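Local coordinates for protein glutathione S-transferase (Lodderomyces elongisporus, PDB 4IVF) that probably works as a glutathione transferase, a dimer of the GST superfamily that binds two glutathione molecules in each subunit, at residues Y32-F37 and F218-K223; G71-S76 and L82-D87; E109-Q114 and D178-G183; F128-K133 and S189-D194. All blocks are in the same frame, centred on the assembly; numbering follows the deposited sequence.

Contact 2 lies within the sheet-bearing N-terminal part of the chain, contacts 3 and 4 within the helical C-terminal part, and contact 1 ties the chain's tail back to the sheet. Contacts 1 and 2 both reach the same four-stranded sheet, at its two outermost strands. Contact 3, the innermost, touches two others: Leu82 CD1 of contact 2 lies 4.0 Å from Ala180 CB, and Phe218 CZ of contact 1 lies 3.7 Å from Leu182 O. Helix 102-131 serves both contact 3 and contact 4, whose centres are about 21 Å apart. Bound glutathione is about 6 Å from the side chain of Gln114, 8 Å from that of Arg190 and 10 Å from those of Pro221 and Leu75.

Contact 1: Y32-F37 and F218-K223; sequences YEVQKF and FEVPPK
The phenol oxygen of Tyr32 sits against both methyl groups of Val220 while hydrogen-bonding to Glu26 of helix 16-27. Its OH atom lies 3.6 Å from Val220 CG1 and just as far from Val220 CG2, so the valine straddles the hydroxyl without offering it any polar partner. The bond to Glu26 satisfies that oxygen and limits how the ring can swing. Tyr32 CG is wedged between the backbone N and the carbonyl carbon (chi1 68°), which sends the ring off the strand toward the loop. The valine comes to meet it from the opposite direction, with CG1 at the ring's edge, near its plane.

Val34, two residues on and facing the same way, adds a second apolar touch: its CG2 lies 3.8 Å from Val220 CG1. That one methyl is thus shared between Tyr32 and Val34. Packing thins toward Lys36, where only the middle of the chain takes part, CD passing 4.2 Å from Pro221 CB while the amino end leads away. A cis peptide bond precedes Pro221, whose ring also rests on Pro14 beside the glutathione-binding Thr15. No hydrogen bond crosses between the two segments. The C-terminal tail, leaving helix 212-217, folds back over strand 32-36 at the margin of the thioredoxin-like sheet, a domain-to-domain seam within the two-domain GST fold.

Contact 2: G71-S76 and L82-D87; sequences GGLVLS and LQYLAD
Leu73 and Leu75 both throw CG opposite the backbone N (chi1 -176° and -161°), and Tyr84 does likewise from the helix (chi1 169°), which carries two leucine branches from one face of the strand onto the side chain of a single tyrosine. Each leucine touches with its CD2 methyl, but at different heights on the partner. Leu75 presses on the root of the side chain, CD2 lying 3.4 Å from Tyr84 CB and 3.7 Å from Tyr84 CG, a close fit. Leu73 works further out along the ring, where its CD2 comes within 3.7 Å of Tyr84 CE1. Both methyls approach the ring obliquely. Leu73 and Tyr84 run toward each other from opposite directions, whereas Leu75 slants across the tyrosine.

No polar bond links strand to helix here; all three residues that touch are buried. The tyrosine OH is instead hydrogen-bonded to Asp63 on the neighbouring strand 60-63, which anchors the far end of the ring while the leucines hold its near end and flank. Tyr105 of the second subunit meets the same ring edge-to-face, and Glu109 of that subunit accepts a hydrogen bond from the backbone N of Ser76. Strand 73-76, at one edge of the sheet, followed directly by helix 78-89 packed against it, is the closing strand-helix element of the thioredoxin-like GST domain, placed here at the dimer interface.

Contact 3: E109-Q114 and D178-G183; sequences EYLIFQ and DFALLG
Ala180 CB meets two side chains of the neighbouring helix, which reach it from directions about a right angle apart, and this is the tight part of the contact. Gln114 OE1 lies 3.4 Å from that methyl, and Leu111 CD1 meets it at 3.6 Å. Beside the alanine, the glutamine lies over the opposite backbone: Gln114 CG sits 3.6 Å from Leu181 N, and Gln114 CD lies at the same 3.6 Å from Ala180 O. A bend at chi2 (-72°) lays the amide over Ala180, with CD by its carbonyl oxygen and OE1 by its methyl.

The amide makes no hydrogen bond across the interface. Its NE2 is paired with Asn118 OD1, one turn further along the same helix, and its OE1 with Lys20 NZ; both ends of this buried group are therefore satisfied and its rotation is fixed. The two segments, from helices 102-131 and 176-185, run nearly parallel, 19° between directions and 8.9 Å between axes at closest approach, within the all-helical C-terminal domain of the GST fold. Gln114 also touches Trp184, a residue of the second glutathione's pocket.

The other flank is looser, although no less buried. Leu181 meets Gln114 CG closely through its backbone N and CA, but its side chain stands further off, with Leu181 CB 4.2 Å from Gln114 CG. Beyond that atom its branch packs on Tyr151 and Phe154 of helix 137-159 and on Trp204 of helix 199-209.

Contact 4: F128-K133 and S189-D194; sequences FVFAAK and SRLEID
A wide pi-type turn near the end of the long helix 102-131 carries Val129 and Phe130 against Arg190 and Leu191, in the loop that follows helix 176-185. Phe130 does most of the work. Its CG stands opposite its own carbonyl carbon (chi1 -57°), which sends the ring across to the loop with CZ leading. That atom stops 3.5 Å from Arg190 O, the oxygen lying at the ring's edge near its plane, and 3.9 Å from Arg190 CB. Of the arginine side chain only CB takes part; its extended chain crosses the phenylalanine at about a right angle.

Leu191 CD2 reaches Phe130 CE2 at 3.8 Å, coming in obliquely, and touches Val129 CG2 more lightly at 4.1 Å. Within the helix end, Val129 CG1 lies over the centre of one ring face, 3.5 Å above the plane, and so backs the ring from its own side. Both segments belong to the helical C-terminal domain of the GST fold, and the side chain of Arg190 comes within about 8 Å of a bound glutathione.

Within the loop, Glu192 N donates to Ser189 O (2.9 Å), closing a tight turn round Arg190 and Leu191. Leu191 rests in addition on Ile144 of helix 137-159. Phe230, in a C-terminal ENLYFQ sequence that is probably a tag remnant, meets the Phe130 ring with planes nearly perpendicular and also touches Arg190.

Contact 1: Y32-F37 and F218-K223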
loop_
_atom_site.group_PDB
_atom_site.type_symbol
_atom_site.label_atom_id
_atom_site.label_comp_id
_atom_site.label_asym_id
_atom_site.label_seq_id
_atom_site.Cartn_x
_atom_site.Cartn_y
_atom_site.Cartn_z
ATOM N N TYR F 32 -1.493 24.954 2.652
ATOM C CA TYR F 32 -2.607 24.059 2.875
ATOM C C TYR F 32 -3.400 24.440 4.109
ATOM O O TYR F 32 -2.907 25.145 4.983
ATOM C CB TYR F 32 -2.136 22.613 2.961
ATOM C CG TYR F 32 -1.306 22.264 4.178
ATOM C CD1 TYR F 32 0.060 22.536 4.216
ATOM C CD2 TYR F 32 -1.884 21.627 5.274
ATOM C CE1 TYR F 32 0.821 22.199 5.321
ATOM C CE2 TYR F 32 -1.133 21.283 6.381
ATOM C CZ TYR F 32 0.218 21.570 6.400
ATOM O OH TYR F 32 0.961 21.226 7.502
ATOM N N GLU F 33 -4.642 23.979 4.163
ATOM C CA GLU F 33 -5.489 24.235 5.319
ATOM C C GLU F 33 -6.013 22.921 5.878
ATOM O O GLU F 33 -6.307 21.987 5.132
ATOM C CB GLU F 33 -6.623 25.205 4.973
ATOM C CG GLU F 33 -7.384 24.867 3.708
ATOM C CD GLU F 33 -8.283 26.010 3.255
ATOM O OE1 GLU F 33 -8.193 27.107 3.853
ATOM O OE2 GLU F 33 -9.075 25.813 2.303
ATOM N N VAL F 34 -6.117 22.856 7.198
ATOM C CA VAL F 34 -6.386 21.601 7.879
ATOM C C VAL F 34 -7.791 21.572 8.462
ATOM O O VAL F 34 -8.269 22.571 9.000
ATOM C CB VAL F 34 -5.348 21.370 8.998
ATOM C CG1 VAL F 34 -5.761 20.222 9.908
ATOM C CG2 VAL F 34 -3.999 21.092 8.401
ATOM N N GLN F 35 -8.457 20.431 8.329
ATOM C CA GLN F 35 -9.687 20.185 9.061
ATOM C C GLN F 35 -9.519 18.890 9.832
ATOM O O GLN F 35 -9.364 17.830 9.238
ATOM C CB GLN F 35 -10.908 20.103 8.127
ATOM C CG GLN F 35 -12.183 19.702 8.857
ATOM C CD GLN F 35 -13.442 19.789 7.987
ATOM O OE1 GLN F 35 -13.538 20.615 7.071
ATOM N NE2 GLN F 35 -14.407 18.924 8.272
ATOM N N LYS F 36 -9.554 18.975 11.155
ATOM C CA LYS F 36 -9.277 17.810 11.981
ATOM C C LYS F 36 -10.497 16.946 12.291
ATOM O O LYS F 36 -11.630 17.419 12.288
ATOM C CB LYS F 36 -8.526 18.202 13.261
ATOM C CG LYS F 36 -9.120 19.354 14.038
ATOM C CD LYS F 36 -8.062 19.976 14.940
ATOM C CE LYS F 36 -8.664 20.968 15.919
ATOM N NZ LYS F 36 -9.482 20.271 16.943
ATOM N N PHE F 37 -10.250 15.667 12.535
ATOM C CA PHE F 37 -11.310 14.745 12.924
ATOM C C PHE F 37 -11.018 14.182 14.302
ATOM O O PHE F 37 -9.860 13.853 14.617
ATOM C CB PHE F 37 -11.421 13.584 11.928
ATOM C CG PHE F 37 -11.972 13.978 10.589
ATOM C CD1 PHE F 37 -11.229 14.763 9.720
ATOM C CD2 PHE F 37 -13.239 13.561 10.196
ATOM C CE1 PHE F 37 -11.739 15.132 8.488
ATOM C CE2 PHE F 37 -13.752 13.924 8.970
ATOM C CZ PHE F 37 -13.002 14.711 8.112
ATOM N N PHE F 218 4.866 17.290 12.262
ATOM C CA PHE F 218 4.503 16.524 13.452
ATOM C C PHE F 218 3.634 17.332 14.431
ATOM O O PHE F 218 3.026 16.766 15.326
ATOM C CB PHE F 218 5.748 15.981 14.160
ATOM C CG PHE F 218 6.227 14.657 13.616
ATOM C CD1 PHE F 218 5.361 13.577 13.516
ATOM C CD2 PHE F 218 7.542 14.500 13.198
ATOM C CE1 PHE F 218 5.794 12.370 13.005
ATOM C CE2 PHE F 218 7.992 13.284 12.697
ATOM C CZ PHE F 218 7.125 12.223 12.600
ATOM N N GLU F 219 3.580 18.647 14.255
ATOM C CA GLU F 219 2.714 19.496 15.073
ATOM C C GLU F 219 1.393 19.818 14.358
ATOM O O GLU F 219 0.667 20.726 14.755
ATOM C CB GLU F 219 3.442 20.786 15.454
ATOM C CG GLU F 219 4.755 20.564 16.198
ATOM C CD GLU F 219 5.667 21.791 16.168
ATOM O OE1 GLU F 219 5.298 22.800 15.526
ATOM O OE2 GLU F 219 6.755 21.748 16.786
ATOM N N VAL F 220 1.087 19.056 13.313
ATOM C CA VAL F 220 -0.097 19.286 12.490
ATOM C C VAL F 220 -0.976 18.038 12.383
ATOM O O VAL F 220 -0.589 17.055 11.758
ATOM C CB VAL F 220 0.291 19.726 11.062
ATOM C CG1 VAL F 220 -0.951 19.796 10.164
ATOM C CG2 VAL F 220 1.020 21.069 11.095
ATOM N N PRO F 221 -2.164 18.069 13.003
ATOM C CA PRO F 221 -2.629 19.124 13.914
ATOM C C PRO F 221 -1.907 19.052 15.269
ATOM O O PRO F 221 -1.287 18.029 15.563
ATOM C CB PRO F 221 -4.138 18.845 14.048
ATOM C CG PRO F 221 -4.327 17.443 13.629
ATOM C CD PRO F 221 -3.229 17.108 12.663
ATOM N N PRO F 222 -1.956 20.139 16.059
ATOM C CA PRO F 222 -1.171 20.271 17.293
ATOM C C PRO F 222 -1.399 19.160 18.293
ATOM O O PRO F 222 -2.512 18.673 18.440
ATOM C CB PRO F 222 -1.679 21.584 17.892
ATOM C CG PRO F 222 -2.184 22.352 16.743
ATOM C CD PRO F 222 -2.722 21.364 15.762
ATOM N N LYS F 223 -0.333 18.760 18.970
ATOM C CA LYS F 223 -0.469 17.909 20.138
ATOM C C LYS F 223 -1.066 18.750 21.267
ATOM O O LYS F 223 -0.712 19.918 21.441
ATOM C CB LYS F 223 0.891 17.336 20.546
ATOM C CG LYS F 223 0.839 16.437 21.775
ATOM C CD LYS F 223 2.190 15.777 22.061
ATOM C CE LYS F 223 3.184 16.745 22.704
ATOM N NZ LYS F 223 4.540 16.139 22.775
#

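Contact 2: G71-S76 and L82-D87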
loop_
_atom_site.group_PDB
_atom_site.type_symbol
_atom_site.label_atom_id
_atom_site.label_comp_id
_atom_site.label_asym_id
_atom_site.label_seq_id
_atom_site.Cartn_x
_atom_site.Cartn_y
_atom_site.Cartn_z
ATOM N N GLY F 71 -14.382 21.330 -8.672
ATOM C CA GLY F 71 -14.295 21.314 -7.222
ATOM C C GLY F 71 -12.948 20.805 -6.737
ATOM O O GLY F 71 -12.683 20.754 -5.539
ATOM N N GLY F 72 -12.088 20.438 -7.681
ATOM C CA GLY F 72 -10.750 19.985 -7.357
ATOM C C GLY F 72 -10.650 18.478 -7.212
ATOM O O GLY F 72 -11.663 17.774 -7.122
ATOM N N LEU F 73 -9.418 17.982 -7.179
ATOM C CA LEU F 73 -9.184 16.556 -7.053
ATOM C C LEU F 73 -9.272 16.107 -5.599
ATOM O O LEU F 73 -8.618 16.661 -4.723
ATOM C CB LEU F 73 -7.817 16.187 -7.635
ATOM C CG LEU F 73 -7.481 14.700 -7.659
ATOM C CD1 LEU F 73 -8.509 13.948 -8.488
ATOM C CD2 LEU F 73 -6.054 14.495 -8.209
ATOM N N VAL F 74 -10.096 15.100 -5.356
ATOM C CA VAL F 74 -10.217 14.519 -4.038
ATOM C C VAL F 74 -9.498 13.182 -4.065
ATOM O O VAL F 74 -9.771 12.339 -4.922
ATOM C CB VAL F 74 -11.688 14.315 -3.645
ATOM C CG1 VAL F 74 -11.778 13.688 -2.272
ATOM C CG2 VAL F 74 -12.435 15.645 -3.673
ATOM N N LEU F 75 -8.579 12.990 -3.129
ATOM C CA LEU F 75 -7.705 11.828 -3.146
ATOM C C LEU F 75 -7.469 11.294 -1.740
ATOM O O LEU F 75 -7.137 12.048 -0.822
ATOM C CB LEU F 75 -6.365 12.216 -3.765
ATOM C CG LEU F 75 -5.453 11.119 -4.298
ATOM C CD1 LEU F 75 -6.219 10.220 -5.257
ATOM C CD2 LEU F 75 -4.292 11.775 -5.018
ATOM N N SER F 76 -7.637 9.985 -1.583
ATOM C CA SER F 76 -7.372 9.310 -0.323
ATOM C C SER F 76 -6.260 8.270 -0.476
ATOM O O SER F 76 -5.788 8.033 -1.592
ATOM C CB SER F 76 -8.647 8.666 0.206
ATOM O OG SER F 76 -9.559 9.679 0.575
ATOM N N LEU F 82 0.776 10.712 -1.414
ATOM C CA LEU F 82 2.211 11.002 -1.482
ATOM C C LEU F 82 2.709 11.010 -2.918
ATOM O O LEU F 82 3.370 11.956 -3.331
ATOM C CB LEU F 82 3.028 10.033 -0.617
ATOM C CG LEU F 82 2.850 10.332 0.877
ATOM C CD1 LEU F 82 3.371 9.218 1.788
ATOM C CD2 LEU F 82 3.456 11.683 1.235
ATOM N N GLN F 83 2.362 9.968 -3.673
ATOM C CA GLN F 83 2.767 9.830 -5.073
ATOM C C GLN F 83 2.250 11.016 -5.884
ATOM O O GLN F 83 2.975 11.591 -6.705
ATOM C CB GLN F 83 2.254 8.495 -5.643
ATOM C CG GLN F 83 2.957 7.982 -6.884
ATOM C CD GLN F 83 4.492 7.954 -6.776
ATOM O OE1 GLN F 83 5.060 7.404 -5.827
ATOM N NE2 GLN F 83 5.162 8.542 -7.767
ATOM N N TYR F 84 0.997 11.388 -5.629
ATOM C CA TYR F 84 0.382 12.531 -6.294
ATOM C C TYR F 84 1.139 13.838 -6.051
ATOM O O TYR F 84 1.451 14.553 -6.995
ATOM C CB TYR F 84 -1.096 12.705 -5.885
ATOM C CG TYR F 84 -1.649 14.033 -6.373
ATOM C CD1 TYR F 84 -1.993 14.220 -7.711
ATOM C CD2 TYR F 84 -1.768 15.114 -5.507
ATOM C CE1 TYR F 84 -2.452 15.452 -8.164
ATOM C CE2 TYR F 84 -2.221 16.339 -5.948
ATOM C CZ TYR F 84 -2.569 16.503 -7.270
ATOM O OH TYR F 84 -3.027 17.734 -7.686
ATOM N N LEU F 85 1.407 14.153 -4.786
ATOM C CA LEU F 85 2.132 15.374 -4.420
ATOM C C LEU F 85 3.546 15.428 -5.012
ATOM O O LEU F 85 4.029 16.489 -5.433
ATOM C CB LEU F 85 2.203 15.519 -2.895
ATOM C CG LEU F 85 0.862 15.735 -2.180
ATOM C CD1 LEU F 85 1.014 15.573 -0.657
ATOM C CD2 LEU F 85 0.247 17.094 -2.532
ATOM N N ALA F 86 4.213 14.283 -5.027
ATOM C CA ALA F 86 5.557 14.228 -5.557
ATOM C C ALA F 86 5.520 14.449 -7.069
ATOM O O ALA F 86 6.282 15.255 -7.592
ATOM C CB ALA F 86 6.210 12.904 -5.201
ATOM N N ASP F 87 4.630 13.742 -7.768
ATOM C CA ASP F 87 4.466 13.928 -9.215
ATOM C C ASP F 87 4.174 15.384 -9.564
ATOM O O ASP F 87 4.750 15.933 -10.500
ATOM C CB ASP F 87 3.299 13.096 -9.764
ATOM C CG ASP F 87 3.567 11.606 -9.761
ATOM O OD1 ASP F 87 4.736 11.188 -9.560
ATOM O OD2 ASP F 87 2.590 10.851 -9.972
#

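Contact 3: E109-Q114 and D178-G183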
loop_
_atom_site.group_PDB
_atom_site.type_symbol
_atom_site.label_atom_id
_atom_site.label_comp_id
_atom_site.label_asym_id
_atom_site.label_seq_id
_atom_site.Cartn_x
_atom_site.Cartn_y
_atom_site.Cartn_z
ATOM N N GLU F 109 8.471 0.819 -4.717
ATOM C CA GLU F 109 8.496 -0.444 -3.991
ATOM C C GLU F 109 8.568 -0.258 -2.468
ATOM O O GLU F 109 7.922 -0.976 -1.718
ATOM C CB GLU F 109 9.655 -1.319 -4.467
ATOM C CG GLU F 109 9.921 -2.516 -3.565
ATOM C CD GLU F 109 11.090 -3.353 -4.043
ATOM O OE1 GLU F 109 11.467 -3.215 -5.227
ATOM O OE2 GLU F 109 11.622 -4.151 -3.241
ATOM N N TYR F 110 9.356 0.700 -2.001
ATOM C CA TYR F 110 9.519 0.859 -0.563
ATOM C C TYR F 110 8.358 1.663 0.050
ATOM O O TYR F 110 7.940 1.411 1.187
ATOM C CB TYR F 110 10.889 1.462 -0.241
ATOM C CG TYR F 110 12.048 0.581 -0.670
ATOM C CD1 TYR F 110 11.918 -0.809 -0.715
ATOM C CD2 TYR F 110 13.277 1.136 -1.027
ATOM C CE1 TYR F 110 12.991 -1.616 -1.113
ATOM C CE2 TYR F 110 14.344 0.345 -1.425
ATOM C CZ TYR F 110 14.197 -1.024 -1.466
ATOM O OH TYR F 110 15.258 -1.796 -1.867
ATOM N N LEU F 111 7.836 2.619 -0.711
ATOM C CA LEU F 111 6.600 3.286 -0.329
ATOM C C LEU F 111 5.473 2.268 -0.142
ATOM O O LEU F 111 4.802 2.267 0.885
ATOM C CB LEU F 111 6.182 4.336 -1.363
ATOM C CG LEU F 111 4.775 4.925 -1.113
ATOM C CD1 LEU F 111 4.714 5.711 0.189
ATOM C CD2 LEU F 111 4.317 5.804 -2.273
ATOM N N ILE F 112 5.260 1.407 -1.133
ATOM C CA ILE F 112 4.182 0.418 -1.046
ATOM C C ILE F 112 4.412 -0.541 0.126
ATOM O O ILE F 112 3.481 -0.845 0.880
ATOM C CB ILE F 112 3.961 -0.348 -2.384
ATOM C CG1 ILE F 112 3.516 0.609 -3.498
ATOM C CG2 ILE F 112 2.954 -1.484 -2.212
ATOM C CD1 ILE F 112 2.457 1.577 -3.088
ATOM N N PHE F 113 5.663 -0.972 0.301
ATOM C CA PHE F 113 6.067 -1.795 1.442
ATOM C C PHE F 113 5.662 -1.140 2.768
ATOM O O PHE F 113 5.137 -1.800 3.661
ATOM C CB PHE F 113 7.583 -2.036 1.410
ATOM C CG PHE F 113 8.113 -2.867 2.564
ATOM C CD1 PHE F 113 7.405 -3.951 3.053
ATOM C CD2 PHE F 113 9.351 -2.579 3.123
ATOM C CE1 PHE F 113 7.909 -4.711 4.101
ATOM C CE2 PHE F 113 9.862 -3.341 4.163
ATOM C CZ PHE F 113 9.135 -4.410 4.652
ATOM N N GLN F 114 5.906 0.158 2.892
ATOM C CA GLN F 114 5.484 0.883 4.079
ATOM C C GLN F 114 3.957 0.845 4.248
ATOM O O GLN F 114 3.476 0.446 5.297
ATOM C CB GLN F 114 5.998 2.331 4.060
ATOM C CG GLN F 114 5.861 3.054 5.408
ATOM C CD GLN F 114 4.408 3.393 5.752
ATOM O OE1 GLN F 114 3.685 3.973 4.938
ATOM N NE2 GLN F 114 3.973 3.001 6.947
ATOM N N ASP F 178 10.713 7.445 2.489
ATOM C CA ASP F 178 11.228 7.846 3.799
ATOM C C ASP F 178 10.158 8.577 4.613
ATOM O O ASP F 178 9.978 8.325 5.802
ATOM C CB ASP F 178 12.455 8.748 3.648
ATOM C CG ASP F 178 13.554 8.109 2.824
ATOM O OD1 ASP F 178 13.510 8.214 1.582
ATOM O OD2 ASP F 178 14.460 7.497 3.419
ATOM N N PHE F 179 9.452 9.500 3.979
ATOM C CA PHE F 179 8.469 10.274 4.716
ATOM C C PHE F 179 7.306 9.416 5.183
ATOM O O PHE F 179 6.786 9.622 6.270
ATOM C CB PHE F 179 8.043 11.502 3.922
ATOM C CG PHE F 179 9.164 12.480 3.715
ATOM C CD1 PHE F 179 9.733 13.128 4.800
ATOM C CD2 PHE F 179 9.677 12.721 2.451
ATOM C CE1 PHE F 179 10.779 14.021 4.634
ATOM C CE2 PHE F 179 10.720 13.601 2.270
ATOM C CZ PHE F 179 11.281 14.258 3.370
ATOM N N ALA F 180 6.940 8.423 4.383
ATOM C CA ALA F 180 5.931 7.437 4.773
ATOM C C ALA F 180 6.341 6.666 6.017
ATOM O O ALA F 180 5.559 6.539 6.964
ATOM C CB ALA F 180 5.648 6.468 3.622
ATOM N N LEU F 181 7.560 6.131 6.009
ATOM C CA LEU F 181 8.048 5.346 7.141
ATOM C C LEU F 181 8.123 6.205 8.413
ATOM O O LEU F 181 7.802 5.757 9.521
ATOM C CB LEU F 181 9.420 4.729 6.816
ATOM C CG LEU F 181 10.020 3.892 7.954
ATOM C CD1 LEU F 181 9.140 2.696 8.257
ATOM C CD2 LEU F 181 11.444 3.453 7.646
ATOM N N LEU F 182 8.527 7.453 8.228
ATOM C CA LEU F 182 8.757 8.388 9.326
ATOM C C LEU F 182 7.514 8.606 10.204
ATOM O O LEU F 182 7.617 8.724 11.426
ATOM C CB LEU F 182 9.241 9.725 8.755
ATOM C CG LEU F 182 9.612 10.833 9.731
ATOM C CD1 LEU F 182 10.692 10.347 10.692
ATOM C CD2 LEU F 182 10.057 12.081 8.983
ATOM N N GLY F 183 6.340 8.668 9.579
ATOM C CA GLY F 183 5.111 8.886 10.322
ATOM C C GLY F 183 4.920 7.815 11.382
ATOM O O GLY F 183 4.555 8.127 12.506
#

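Contact 4: F128-K133 and S189-D194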
loop_
_atom_site.group_PDB
_atom_site.type_symbol
_atom_site.label_atom_id
_atom_site.label_comp_id
_atom_site.label_asym_id
_atom_site.label_seq_id
_atom_site.Cartn_x
_atom_site.Cartn_y
_atom_site.Cartn_z
ATOM N N PHE F 128 -3.943 -3.986 19.596
ATOM C CA PHE F 128 -3.961 -5.020 20.632
ATOM C C PHE F 128 -3.439 -4.542 21.977
ATOM O O PHE F 128 -3.760 -5.107 23.020
ATOM C CB PHE F 128 -3.259 -6.296 20.164
ATOM C CG PHE F 128 -4.121 -7.144 19.273
ATOM C CD1 PHE F 128 -5.051 -8.021 19.818
ATOM C CD2 PHE F 128 -4.042 -7.035 17.893
ATOM C CE1 PHE F 128 -5.866 -8.790 19.010
ATOM C CE2 PHE F 128 -4.861 -7.802 17.072
ATOM C CZ PHE F 128 -5.775 -8.684 17.637
ATOM N N VAL F 129 -2.671 -3.466 21.944
ATOM C CA VAL F 129 -2.069 -2.934 23.145
ATOM C C VAL F 129 -2.927 -1.834 23.766
ATOM O O VAL F 129 -3.103 -1.803 24.979
ATOM C CB VAL F 129 -0.639 -2.397 22.854
ATOM C CG1 VAL F 129 -0.173 -1.483 23.973
ATOM C CG2 VAL F 129 0.338 -3.555 22.656
ATOM N N PHE F 130 -3.454 -0.936 22.936
ATOM C CA PHE F 130 -4.127 0.270 23.428
ATOM C C PHE F 130 -5.645 0.283 23.300
ATOM O O PHE F 130 -6.299 0.951 24.079
ATOM C CB PHE F 130 -3.607 1.518 22.727
ATOM C CG PHE F 130 -2.138 1.707 22.856
ATOM C CD1 PHE F 130 -1.583 2.074 24.067
ATOM C CD2 PHE F 130 -1.304 1.516 21.763
ATOM C CE1 PHE F 130 -0.226 2.246 24.200
ATOM C CE2 PHE F 130 0.064 1.686 21.888
ATOM C CZ PHE F 130 0.604 2.053 23.112
ATOM N N ALA F 131 -6.193 -0.432 22.320
ATOM C CA ALA F 131 -7.601 -0.269 21.942
ATOM C C ALA F 131 -8.498 -1.476 22.208
ATOM O O ALA F 131 -9.690 -1.314 22.438
ATOM C CB ALA F 131 -7.706 0.138 20.475
ATOM N N ALA F 132 -7.948 -2.685 22.145
ATOM C CA ALA F 132 -8.762 -3.874 22.381
ATOM C C ALA F 132 -9.402 -3.865 23.774
ATOM O O ALA F 132 -8.784 -3.430 24.750
ATOM C CB ALA F 132 -7.949 -5.145 22.167
ATOM N N LYS F 133 -10.646 -4.344 23.841
ATOM C CA LYS F 133 -11.431 -4.345 25.070
ATOM C C LYS F 133 -11.033 -5.482 25.988
ATOM O O LYS F 133 -11.389 -5.496 27.166
ATOM C CB LYS F 133 -12.926 -4.441 24.755
ATOM C CG LYS F 133 -13.495 -3.194 24.096
ATOM C CD LYS F 133 -12.876 -1.948 24.723
ATOM C CE LYS F 133 -13.694 -0.689 24.460
ATOM N NZ LYS F 133 -13.242 0.432 25.347
ATOM N N SER F 189 7.853 4.640 19.990
ATOM C CA SER F 189 8.084 4.940 21.393
ATOM C C SER F 189 6.900 4.535 22.273
ATOM O O SER F 189 7.099 4.141 23.417
ATOM C CB SER F 189 8.400 6.422 21.584
ATOM O OG SER F 189 7.299 7.226 21.186
ATOM N N ARG F 190 5.678 4.621 21.744
ATOM C CA ARG F 190 4.493 4.232 22.513
ATOM C C ARG F 190 4.506 2.749 22.887
ATOM O O ARG F 190 3.985 2.355 23.951
ATOM C CB ARG F 190 3.201 4.575 21.763
ATOM C CG ARG F 190 2.978 6.066 21.575
ATOM C CD ARG F 190 1.552 6.379 21.136
ATOM N NE ARG F 190 1.350 7.817 20.964
ATOM C CZ ARG F 190 0.177 8.383 20.695
ATOM N NH1 ARG F 190 -0.904 7.626 20.560
ATOM N NH2 ARG F 190 0.078 9.704 20.576
ATOM N N LEU F 191 5.100 1.934 22.019
ATOM C CA LEU F 191 5.242 0.504 22.283
ATOM C C LEU F 191 6.541 0.183 23.040
ATOM O O LEU F 191 6.890 -0.980 23.219
ATOM C CB LEU F 191 5.212 -0.289 20.979
ATOM C CG LEU F 191 3.979 -0.163 20.079
ATOM C CD1 LEU F 191 4.284 -0.773 18.711
ATOM C CD2 LEU F 191 2.728 -0.805 20.710
ATOM N N GLU F 192 7.246 1.215 23.484
ATOM C CA GLU F 192 8.553 1.039 24.123
ATOM C C GLU F 192 9.553 0.296 23.235
ATOM O O GLU F 192 10.448 -0.392 23.717
ATOM C CB GLU F 192 8.423 0.382 25.501
ATOM C CG GLU F 192 7.604 1.223 26.427
ATOM C CD GLU F 192 7.526 0.702 27.840
ATOM O OE1 GLU F 192 7.737 -0.502 28.092
ATOM O OE2 GLU F 192 7.233 1.528 28.713
ATOM N N ILE F 193 9.389 0.444 21.928
ATOM C CA ILE F 193 10.371 -0.065 20.987
ATOM C C ILE F 193 11.360 1.049 20.641
ATOM O O ILE F 193 11.006 2.051 20.020
ATOM C CB ILE F 193 9.702 -0.608 19.721
ATOM C CG1 ILE F 193 8.895 -1.858 20.056
ATOM C CG2 ILE F 193 10.742 -0.945 18.669
ATOM C CD1 ILE F 193 7.977 -2.307 18.913
ATOM N N ASP F 194 12.599 0.881 21.081
ATOM C CA ASP F 194 13.626 1.864 20.818
ATOM C C ASP F 194 14.120 1.629 19.395
ATOM O O ASP F 194 14.634 0.554 19.089
ATOM C CB ASP F 194 14.771 1.685 21.820
ATOM C CG ASP F 194 15.823 2.779 21.717
ATOM O OD1 ASP F 194 15.739 3.653 20.818
ATOM O OD2 ASP F 194 16.749 2.754 22.541
#